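Local coordinates for protein beta-1,3-1,4-glucanase (Caldicellulosiruptor sp. F32, PDB 5H4R) that is a family 5 glycoside hydrolase that as wild type hydrolyses beta-1,3-1,4-glucans, here an engineered variant binding cellotetraose, at residues I25-I30 / M391-R396; N111-K116 / W167-T172; Y306-L311 / R348-R353. The protein carries 1 engineered substitution. One frame throughout, in Å; residues are numbered along the deposited sequence.

Interaction 1 (I25-I30 / M391-R396)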
loop_
_atom_site.group_PDB
_atom_site.type_symbol
_atom_site.label_atom_id
_atom_site.label_comp_id
_atom_site.label_asym_id
_atom_site.label_seq_id
_atom_site.Cartn_x
_atom_site.Cartn_y
_atom_site.Cartn_z
ATOM N N ILE A 25 -19.828 17.316 1.871
ATOM C CA ILE A 25 -18.392 17.281 2.150
ATOM C C ILE A 25 -18.075 18.364 3.179
ATOM O O ILE A 25 -18.453 19.523 2.975
ATOM C CB ILE A 25 -17.586 17.486 0.874
ATOM C CG1 ILE A 25 -17.889 16.371 -0.136
ATOM C CG2 ILE A 25 -16.113 17.526 1.186
ATOM C CD1 ILE A 25 -17.309 16.644 -1.556
ATOM N N PRO A 26 -17.375 18.044 4.262
ATOM C CA PRO A 26 -17.142 19.038 5.309
ATOM C C PRO A 26 -16.029 20.007 4.942
ATOM O O PRO A 26 -15.144 19.710 4.143
ATOM C CB PRO A 26 -16.742 18.187 6.520
ATOM C CG PRO A 26 -16.074 17.003 5.914
ATOM C CD PRO A 26 -16.845 16.715 4.645
ATOM N N GLU A 27 -16.091 21.181 5.566
ATOM C CA GLU A 27 -14.987 22.137 5.524
ATOM C C GLU A 27 -14.015 21.800 6.647
ATOM O O GLU A 27 -14.313 22.036 7.824
ATOM C CB GLU A 27 -15.513 23.564 5.651
ATOM C CG GLU A 27 -16.142 24.086 4.382
ATOM C CD GLU A 27 -15.124 24.270 3.268
ATOM O OE1 GLU A 27 -13.951 24.569 3.578
ATOM O OE2 GLU A 27 -15.495 24.109 2.087
ATOM N N ILE A 28 -12.856 21.263 6.279
ATOM C CA ILE A 28 -11.870 20.765 7.240
ATOM C C ILE A 28 -10.862 21.875 7.491
ATOM O O ILE A 28 -10.300 22.437 6.537
ATOM C CB ILE A 28 -11.150 19.507 6.718
ATOM C CG1 ILE A 28 -12.102 18.371 6.304
ATOM C CG2 ILE A 28 -10.122 19.006 7.761
ATOM C CD1 ILE A 28 -12.585 17.497 7.396
ATOM N N LYS A 29 -10.591 22.143 8.768
ATOM C CA LYS A 29 -9.633 23.153 9.203
ATOM C C LYS A 29 -8.524 22.453 9.979
ATOM O O LYS A 29 -8.658 22.207 11.183
ATOM C CB LYS A 29 -10.313 24.206 10.065
ATOM C CG LYS A 29 -11.579 24.788 9.444
ATOM C CD LYS A 29 -11.305 25.438 8.089
ATOM C CE LYS A 29 -12.598 25.970 7.467
ATOM N NZ LYS A 29 -12.388 26.540 6.103
ATOM N N ILE A 30 -7.439 22.133 9.280
ATOM C CA ILE A 30 -6.216 21.611 9.880
ATOM C C ILE A 30 -5.054 22.442 9.345
ATOM O O ILE A 30 -4.834 22.493 8.129
ATOM C CB ILE A 30 -5.991 20.127 9.558
ATOM C CG1 ILE A 30 -7.160 19.266 10.066
ATOM C CG2 ILE A 30 -4.672 19.662 10.183
ATOM C CD1 ILE A 30 -7.098 17.832 9.635
ATOM N N MET A 391 -12.035 13.373 -0.977
ATOM C CA MET A 391 -10.588 13.245 -0.961
ATOM C C MET A 391 -9.958 14.283 -1.867
ATOM O O MET A 391 -8.940 14.885 -1.517
ATOM C CB MET A 391 -10.192 11.832 -1.369
ATOM C CG MET A 391 -10.701 10.805 -0.375
ATOM S SD MET A 391 -9.983 9.195 -0.619
ATOM C CE MET A 391 -10.781 8.685 -2.153
ATOM N N MET A 392 -10.549 14.509 -3.039
ATOM C CA MET A 392 -9.900 15.397 -3.998
ATOM C C MET A 392 -9.863 16.830 -3.497
ATOM O O MET A 392 -8.962 17.596 -3.875
ATOM C CB MET A 392 -10.611 15.311 -5.338
ATOM C CG MET A 392 -10.509 13.975 -5.973
ATOM S SD MET A 392 -8.784 13.484 -6.222
ATOM C CE MET A 392 -9.048 11.726 -6.461
ATOM N N LYS A 393 -10.843 17.211 -2.672
ATOM C CA LYS A 393 -10.893 18.556 -2.118
ATOM C C LYS A 393 -9.640 18.891 -1.326
ATOM O O LYS A 393 -9.207 20.047 -1.321
ATOM C CB LYS A 393 -12.126 18.699 -1.234
ATOM C CG LYS A 393 -12.322 20.084 -0.645
ATOM C CD LYS A 393 -13.658 20.158 0.096
ATOM C CE LYS A 393 -13.867 21.509 0.781
ATOM N NZ LYS A 393 -13.900 22.624 -0.196
ATOM N N TYR A 394 -9.036 17.895 -0.670
ATOM C CA TYR A 394 -7.924 18.126 0.241
ATOM C C TYR A 394 -6.622 17.447 -0.169
ATOM O O TYR A 394 -5.629 17.595 0.536
ATOM C CB TYR A 394 -8.307 17.677 1.666
ATOM C CG TYR A 394 -9.474 18.504 2.188
ATOM C CD1 TYR A 394 -9.275 19.800 2.570
ATOM C CD2 TYR A 394 -10.765 17.983 2.259
ATOM C CE1 TYR A 394 -10.330 20.597 3.034
ATOM C CE2 TYR A 394 -11.840 18.771 2.711
ATOM C CZ TYR A 394 -11.611 20.063 3.105
ATOM O OH TYR A 394 -12.647 20.884 3.554
ATOM N N ALA A 395 -6.578 16.739 -1.297
ATOM C CA ALA A 395 -5.391 15.960 -1.637
ATOM C C ALA A 395 -4.209 16.793 -2.127
ATOM O O ALA A 395 -3.048 16.411 -1.903
ATOM C CB ALA A 395 -5.732 14.934 -2.718
ATOM N N ARG A 396 -4.453 17.893 -2.834
ATOM C CA ARG A 396 -3.359 18.608 -3.459
ATOM C C ARG A 396 -2.404 19.153 -2.415
ATOM O O ARG A 396 -1.166 19.076 -2.585
ATOM C CB ARG A 396 -3.898 19.731 -4.351
ATOM C CG ARG A 396 -2.841 20.380 -5.226
ATOM C CD ARG A 396 -3.362 21.651 -5.879
ATOM N NE ARG A 396 -3.490 22.728 -4.897
ATOM C CZ ARG A 396 -2.504 23.550 -4.543
ATOM N NH1 ARG A 396 -1.301 23.442 -5.095
ATOM N NH2 ARG A 396 -2.724 24.487 -3.634
ATOM O OXT ARG A 396 -2.816 19.718 -1.397
#
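Tyr394 and the backbone around Pro26 and Ile28 meet through the phenol oxygen, which is both donor and acceptor. Tyr394 OH gives its proton to Pro26 O at 2.8 Å, lying in the carbonyl plane on a lone pair, while Pro26 O itself sits at the edge of the ring. The amide Ile28 N returns a bond to Tyr394 OH, also 2.8 Å long and nearly straight (166°). Two bonds on one hydroxyl thus hold the chain on both sides of Glu27 and should fix how the ring is turned.

The charged contact lies beside it. Lys393 runs extended as far as CE and then turns at its last torsion (chi4 62°), which brings NZ to Glu27 OE2 at 3.2 Å, on the syn side but tilted from the carboxylate plane. Glu27 starts away from the helix and folds back at chi2 to offer this oxygen. Its OE1 pairs with Lys29 NZ at 3.6 Å, so one carboxylate is shared by two lysines.

Apolar packing fills in around these bonds. Ile28 lies over one ring face of Tyr394, its CB 4.1 Å from the centroid in a CH-pi contact and Ile28 CG1 touching Tyr394 CE2 at 3.6 Å. The opposite face carries Lys393 CG, near the rim. Further along, Lys393 CD rests on Ile25 CG2 (3.8 Å).

This is a surface contact in which an irregular N-terminal segment lies against the C-terminal helix 385-395, tying the two chain ends together on the outside of a TIM barrel.

Interaction 2 (N111-K116 / W167-T172); sequences NFTISK and WTQVAT
Gln169 reaches from helix 156-173 to the backbone of 111-116, and its side chain carries most of the contact. At its root, Gln169 CB touches Ile114 CD1 at 3.8 Å. CG stands anti to the carbonyl carbon (chi1 -69°) and the chain continues extended from there, which carries the amide out to the neighbouring strand. The two side chains run antiparallel alongside each other, so that Ile114 CG1 comes up to the amide carbon CD as well.

At the tip the two amide atoms split their work. Gln169 OE1 accepts from Ile114 N at 2.8 Å, almost straight (172°), with the donor in the plane of the side-chain carbonyl and on a lone pair; Ile114 CB lies close by, 3.5 Å from the same OE1. Gln169 NE2 donates to Phe112 O, again at 2.8 Å. That acceptor lies in the amide plane of Gln169, although NE2 stands 36° out of the carbonyl plane of Phe112, off the direction of a lone pair.

The amide thus offers an acceptor and a donor to the backbone on either side of Thr113, much as a peptide group of an adjacent strand could, pairing with the C=O of Phe112, just before strand 113-114, and with the N-H of Ile114 within it. This short strand forms a two-stranded antiparallel sheet with 107-108 in the connection between barrel strand 96-99 and helix 116-131 of the TIM barrel.

NE2 has a further acceptor, Ser165 O, one turn earlier on the same helix, and its two bonds should set which way round the amide lies. Back at the root of the glutamine, the end methyl of Ile114 also meets the helix: Ile114 CD1 is 3.8 Å from Val170 CG2, the two side chains set roughly perpendicular, and Trp103 touches both residues.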
loop_
_atom_site.group_PDB
_atom_site.type_symbol
_atom_site.label_atom_id
_atom_site.label_comp_id
_atom_site.label_asym_id
_atom_site.label_seq_id
_atom_site.Cartn_x
_atom_site.Cartn_y
_atom_site.Cartn_z
ATOM N N ASN A 111 14.592 -21.493 -7.755
ATOM C CA ASN A 111 14.928 -20.078 -7.647
ATOM C C ASN A 111 13.776 -19.175 -8.068
ATOM O O ASN A 111 13.997 -18.048 -8.515
ATOM C CB ASN A 111 16.194 -19.740 -8.433
ATOM C CG ASN A 111 16.863 -18.452 -7.910
ATOM O OD1 ASN A 111 16.669 -18.073 -6.747
ATOM N ND2 ASN A 111 17.627 -17.777 -8.762
ATOM N N PHE A 112 12.540 -19.640 -7.892
ATOM C CA PHE A 112 11.342 -18.799 -7.985
ATOM C C PHE A 112 11.274 -18.038 -9.310
ATOM O O PHE A 112 11.105 -16.811 -9.354
ATOM C CB PHE A 112 11.250 -17.794 -6.819
ATOM C CG PHE A 112 11.405 -18.400 -5.438
ATOM C CD1 PHE A 112 10.378 -19.127 -4.850
ATOM C CD2 PHE A 112 12.557 -18.175 -4.702
ATOM C CE1 PHE A 112 10.514 -19.655 -3.584
ATOM C CE2 PHE A 112 12.694 -18.697 -3.423
ATOM C CZ PHE A 112 11.674 -19.433 -2.862
ATOM N N THR A 113 11.340 -18.786 -10.397
ATOM C CA THR A 113 11.201 -18.174 -11.711
ATOM C C THR A 113 9.771 -17.717 -11.906
ATOM O O THR A 113 8.851 -18.539 -11.859
ATOM C CB THR A 113 11.578 -19.154 -12.814
ATOM O OG1 THR A 113 12.916 -19.609 -12.623
ATOM C CG2 THR A 113 11.474 -18.471 -14.171
ATOM N N ILE A 114 9.591 -16.430 -12.189
ATOM C CA ILE A 114 8.254 -15.878 -12.422
ATOM C C ILE A 114 7.782 -16.267 -13.817
ATOM O O ILE A 114 8.511 -16.120 -14.807
ATOM C CB ILE A 114 8.250 -14.350 -12.252
ATOM C CG1 ILE A 114 8.676 -13.943 -10.832
ATOM C CG2 ILE A 114 6.864 -13.801 -12.547
ATOM C CD1 ILE A 114 8.963 -12.455 -10.695
ATOM N N SER A 115 6.552 -16.765 -13.887
ATOM C CA SER A 115 5.896 -17.040 -15.156
ATOM C C SER A 115 5.941 -15.820 -16.062
ATOM O O SER A 115 5.543 -14.720 -15.663
ATOM C CB SER A 115 4.440 -17.436 -14.913
ATOM O OG SER A 115 3.661 -17.130 -16.059
ATOM N N LYS A 116 6.439 -16.026 -17.279
ATOM C CA LYS A 116 6.506 -14.930 -18.237
ATOM C C LYS A 116 5.125 -14.344 -18.523
ATOM O O LYS A 116 4.985 -13.122 -18.627
ATOM C CB LYS A 116 7.161 -15.389 -19.530
ATOM C CG LYS A 116 7.411 -14.244 -20.497
ATOM C CD LYS A 116 8.147 -14.720 -21.749
ATOM C CE LYS A 116 8.328 -13.594 -22.759
ATOM N NZ LYS A 116 7.024 -13.036 -23.226
ATOM N N TRP A 167 12.762 -9.712 -6.783
ATOM C CA TRP A 167 13.094 -8.339 -7.109
ATOM C C TRP A 167 14.155 -8.246 -8.190
ATOM O O TRP A 167 14.118 -7.293 -8.964
ATOM C CB TRP A 167 13.473 -7.550 -5.850
ATOM C CG TRP A 167 12.224 -7.083 -5.182
ATOM C CD1 TRP A 167 11.726 -7.465 -3.956
ATOM C CD2 TRP A 167 11.264 -6.173 -5.735
ATOM N NE1 TRP A 167 10.526 -6.849 -3.728
ATOM C CE2 TRP A 167 10.217 -6.047 -4.795
ATOM C CE3 TRP A 167 11.193 -5.446 -6.927
ATOM C CZ2 TRP A 167 9.117 -5.232 -5.016
ATOM C CZ3 TRP A 167 10.093 -4.633 -7.145
ATOM C CH2 TRP A 167 9.073 -4.534 -6.192
ATOM N N THR A 168 15.036 -9.245 -8.340
ATOM C CA THR A 168 15.929 -9.227 -9.490
ATOM C C THR A 168 15.117 -9.305 -10.775
ATOM O O THR A 168 15.354 -8.556 -11.730
ATOM C CB THR A 168 16.938 -10.381 -9.411
ATOM O OG1 THR A 168 17.832 -10.190 -8.316
ATOM C CG2 THR A 168 17.769 -10.457 -10.680
ATOM N N GLN A 169 14.140 -10.218 -10.812
ATOM C CA GLN A 169 13.346 -10.414 -12.016
ATOM C C GLN A 169 12.476 -9.206 -12.301
ATOM O O GLN A 169 12.417 -8.735 -13.441
ATOM C CB GLN A 169 12.484 -11.663 -11.898
ATOM C CG GLN A 169 13.285 -12.932 -11.918
ATOM C CD GLN A 169 12.432 -14.133 -11.647
ATOM O OE1 GLN A 169 11.734 -14.635 -12.546
ATOM N NE2 GLN A 169 12.490 -14.630 -10.418
ATOM N N VAL A 170 11.768 -8.707 -11.285
ATOM C CA VAL A 170 10.866 -7.580 -11.500
ATOM C C VAL A 170 11.660 -6.314 -11.806
ATOM O O VAL A 170 11.349 -5.574 -12.751
ATOM C CB VAL A 170 9.935 -7.404 -10.291
ATOM C CG1 VAL A 170 9.078 -6.148 -10.444
ATOM C CG2 VAL A 170 9.074 -8.668 -10.131
ATOM N N ALA A 171 12.689 -6.025 -11.009
ATOM C CA ALA A 171 13.453 -4.806 -11.244
ATOM C C ALA A 171 14.098 -4.827 -12.622
ATOM O O ALA A 171 14.160 -3.796 -13.307
ATOM C CB ALA A 171 14.515 -4.618 -10.162
ATOM N N THR A 172 14.578 -5.995 -13.058
ATOM C CA THR A 172 15.195 -6.064 -14.377
ATOM C C THR A 172 14.173 -5.755 -15.468
ATOM O O THR A 172 14.465 -5.015 -16.414
ATOM C CB THR A 172 15.846 -7.445 -14.595
ATOM O OG1 THR A 172 16.931 -7.617 -13.680
ATOM C CG2 THR A 172 16.405 -7.556 -16.007
#

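Interaction 3 (Y306-L311 / R348-R353); sequences YFMDKL and RAARAR
Arg353 grips Asp309 side-on, with NE and NH2 both directed at one oxygen, OD1. In this TIM barrel the two residues belong to neighbouring outer helices: Asp309 is on 298-316, before strand 322-327, and Arg353 follows directly on 336-352, after it. The bonds measure 2.8 Å from Arg353 NE and 2.9 Å from Arg353 NH2 to Asp309 OD1. That oxygen lies in the guanidinium plane, yet both nitrogens approach it from the same face of the carboxylate, whose plane is turned 42° from that of the guanidinium.

Beside the ion pair, Met308 packs between the two helices. Met308 CB lies against Arg353 CD at 3.6 Å. Further out, Met308 SD touches Ala349 CB at 3.7 Å and Met308 CE reaches Ala350 CB at 3.8 Å, small side chains that let the thioether close in on the helix.

The last turn of its own helix probably helps to position the guanidinium. Arg353 is extended from CG to NE, and NH1 turns back to donate to Ala349 O at 2.9 Å, an acceptor that also lies in the guanidinium plane. The group is thus held at two edges, which should limit its rotation.

A water joins the pair, donating to Asp309 OD2 at 2.6 Å and accepting a weak bond from Arg353 NH2.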
loop_
_atom_site.group_PDB
_atom_site.type_symbol
_atom_site.label_atom_id
_atom_site.label_comp_id
_atom_site.label_asym_id
_atom_site.label_seq_id
_atom_site.Cartn_x
_atom_site.Cartn_y
_atom_site.Cartn_z
ATOM N N TYR A 306 -3.106 10.725 15.838
ATOM C CA TYR A 306 -2.004 10.230 16.653
ATOM C C TYR A 306 -0.918 9.586 15.806
ATOM O O TYR A 306 0.264 9.909 15.958
ATOM C CB TYR A 306 -2.483 9.237 17.700
ATOM C CG TYR A 306 -1.354 8.902 18.668
ATOM C CD1 TYR A 306 -0.835 9.892 19.493
ATOM C CD2 TYR A 306 -0.792 7.638 18.734
ATOM C CE1 TYR A 306 0.200 9.644 20.353
ATOM C CE2 TYR A 306 0.256 7.377 19.629
ATOM C CZ TYR A 306 0.743 8.390 20.422
ATOM O OH TYR A 306 1.788 8.178 21.317
ATOM N N PHE A 307 -1.279 8.627 14.951
ATOM C CA PHE A 307 -0.207 7.961 14.225
ATOM C C PHE A 307 0.430 8.912 13.214
ATOM O O PHE A 307 1.636 8.841 12.973
ATOM C CB PHE A 307 -0.714 6.647 13.576
ATOM C CG PHE A 307 -1.324 6.813 12.209
ATOM C CD1 PHE A 307 -0.544 6.742 11.048
ATOM C CD2 PHE A 307 -2.679 6.979 12.069
ATOM C CE1 PHE A 307 -1.113 6.891 9.814
ATOM C CE2 PHE A 307 -3.253 7.130 10.821
ATOM C CZ PHE A 307 -2.463 7.068 9.686
ATOM N N MET A 308 -0.346 9.831 12.646
ATOM C CA MET A 308 0.225 10.762 11.684
ATOM C C MET A 308 1.168 11.735 12.374
ATOM O O MET A 308 2.237 12.068 11.836
ATOM C CB MET A 308 -0.894 11.490 10.953
ATOM C CG MET A 308 -1.725 10.589 10.071
ATOM S SD MET A 308 -2.795 11.585 9.052
ATOM C CE MET A 308 -3.624 10.320 8.118
ATOM N N ASP A 309 0.807 12.181 13.581
ATOM C CA ASP A 309 1.710 13.021 14.356
ATOM C C ASP A 309 3.035 12.320 14.628
ATOM O O ASP A 309 4.104 12.933 14.533
ATOM C CB ASP A 309 1.076 13.407 15.689
ATOM C CG ASP A 309 0.046 14.514 15.563
ATOM O OD1 ASP A 309 0.065 15.274 14.559
ATOM O OD2 ASP A 309 -0.781 14.627 16.504
ATOM N N LYS A 310 2.991 11.033 14.990
ATOM C CA LYS A 310 4.231 10.348 15.322
ATOM C C LYS A 310 5.100 10.153 14.082
ATOM O O LYS A 310 6.335 10.255 14.162
ATOM C CB LYS A 310 3.938 8.999 15.985
ATOM C CG LYS A 310 3.167 9.080 17.305
ATOM C CD LYS A 310 3.935 9.749 18.388
ATOM C CE LYS A 310 3.544 11.218 18.602
ATOM N NZ LYS A 310 4.247 11.811 19.807
ATOM N N LEU A 311 4.469 9.866 12.936
ATOM C CA LEU A 311 5.199 9.724 11.675
ATOM C C LEU A 311 5.785 11.056 11.218
ATOM O O LEU A 311 6.909 11.100 10.693
ATOM C CB LEU A 311 4.283 9.148 10.600
ATOM C CG LEU A 311 3.864 7.690 10.758
ATOM C CD1 LEU A 311 2.879 7.312 9.683
ATOM C CD2 LEU A 311 5.055 6.732 10.731
ATOM N N ARG A 348 -6.843 15.268 4.421
ATOM C CA ARG A 348 -6.296 16.567 4.834
ATOM C C ARG A 348 -5.300 16.425 5.987
ATOM O O ARG A 348 -4.244 17.081 5.997
ATOM C CB ARG A 348 -7.417 17.516 5.242
ATOM C CG ARG A 348 -6.923 18.881 5.776
ATOM C CD ARG A 348 -6.054 19.627 4.788
ATOM N NE ARG A 348 -5.303 20.696 5.447
ATOM C CZ ARG A 348 -4.163 21.216 4.983
ATOM N NH1 ARG A 348 -3.632 20.776 3.854
ATOM N NH2 ARG A 348 -3.540 22.176 5.659
ATOM N N ALA A 349 -5.634 15.604 6.984
ATOM C CA ALA A 349 -4.706 15.374 8.085
ATOM C C ALA A 349 -3.352 14.912 7.560
ATOM O O ALA A 349 -2.299 15.348 8.039
ATOM C CB ALA A 349 -5.278 14.355 9.060
ATOM N N ALA A 350 -3.357 14.007 6.594
ATOM C CA ALA A 350 -2.108 13.530 6.016
ATOM C C ALA A 350 -1.393 14.642 5.254
ATOM O O ALA A 350 -0.182 14.866 5.428
ATOM C CB ALA A 350 -2.410 12.350 5.095
ATOM N N ARG A 351 -2.120 15.352 4.403
ATOM C CA ARG A 351 -1.480 16.363 3.573
ATOM C C ARG A 351 -0.898 17.472 4.421
ATOM O O ARG A 351 0.160 18.019 4.099
ATOM C CB ARG A 351 -2.464 16.957 2.556
ATOM C CG ARG A 351 -1.895 18.141 1.747
ATOM C CD ARG A 351 -0.631 17.764 0.927
ATOM N NE ARG A 351 -1.005 16.709 0.001
ATOM C CZ ARG A 351 -0.340 15.583 -0.212
ATOM N NH1 ARG A 351 0.842 15.342 0.365
ATOM N NH2 ARG A 351 -0.859 14.705 -1.059
ATOM N N ALA A 352 -1.585 17.838 5.504
ATOM C CA ALA A 352 -1.072 18.863 6.403
ATOM C C ALA A 352 0.269 18.457 7.015
ATOM O O ALA A 352 1.036 19.321 7.447
ATOM C CB ALA A 352 -2.081 19.132 7.526
ATOM N N ARG A 353 0.542 17.159 7.077
ATOM C CA ARG A 353 1.778 16.616 7.615
ATOM C C ARG A 353 2.711 16.110 6.522
ATOM O O ARG A 353 3.684 15.420 6.819
ATOM C CB ARG A 353 1.448 15.500 8.600
ATOM C CG ARG A 353 0.764 16.033 9.867
ATOM C CD ARG A 353 0.090 14.904 10.575
ATOM N NE ARG A 353 -0.565 15.269 11.835
ATOM C CZ ARG A 353 -1.823 15.693 11.941
ATOM N NH1 ARG A 353 -2.585 15.857 10.870
ATOM N NH2 ARG A 353 -2.334 15.968 13.131
HETATM O O HOH W 1 -2.216 16.838 16.412
#

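Interactions 1 and 3 lie on the same side of the TIM barrel, their centres 14 Å apart, and they touch: Arg348 NH2 bonds to Ile30 O, and Arg351 NE to Ala395 O. Helix 336-352 therefore links the helix pair of interaction 3 to the two chain ends that meet in interaction 1. Interaction 2 sits across the barrel, with its centre 41 Å from interaction 1 and 36 Å from interaction 3. Along the chain, interaction 2 closes before interaction 3 opens, and both are nested within the 25-30/391-396 closure. All three lie outside the eight-stranded sheet: interaction 2 between helix 156-173 and loop strand 113-114, interaction 3 between two late helices, interaction 1 at the termini.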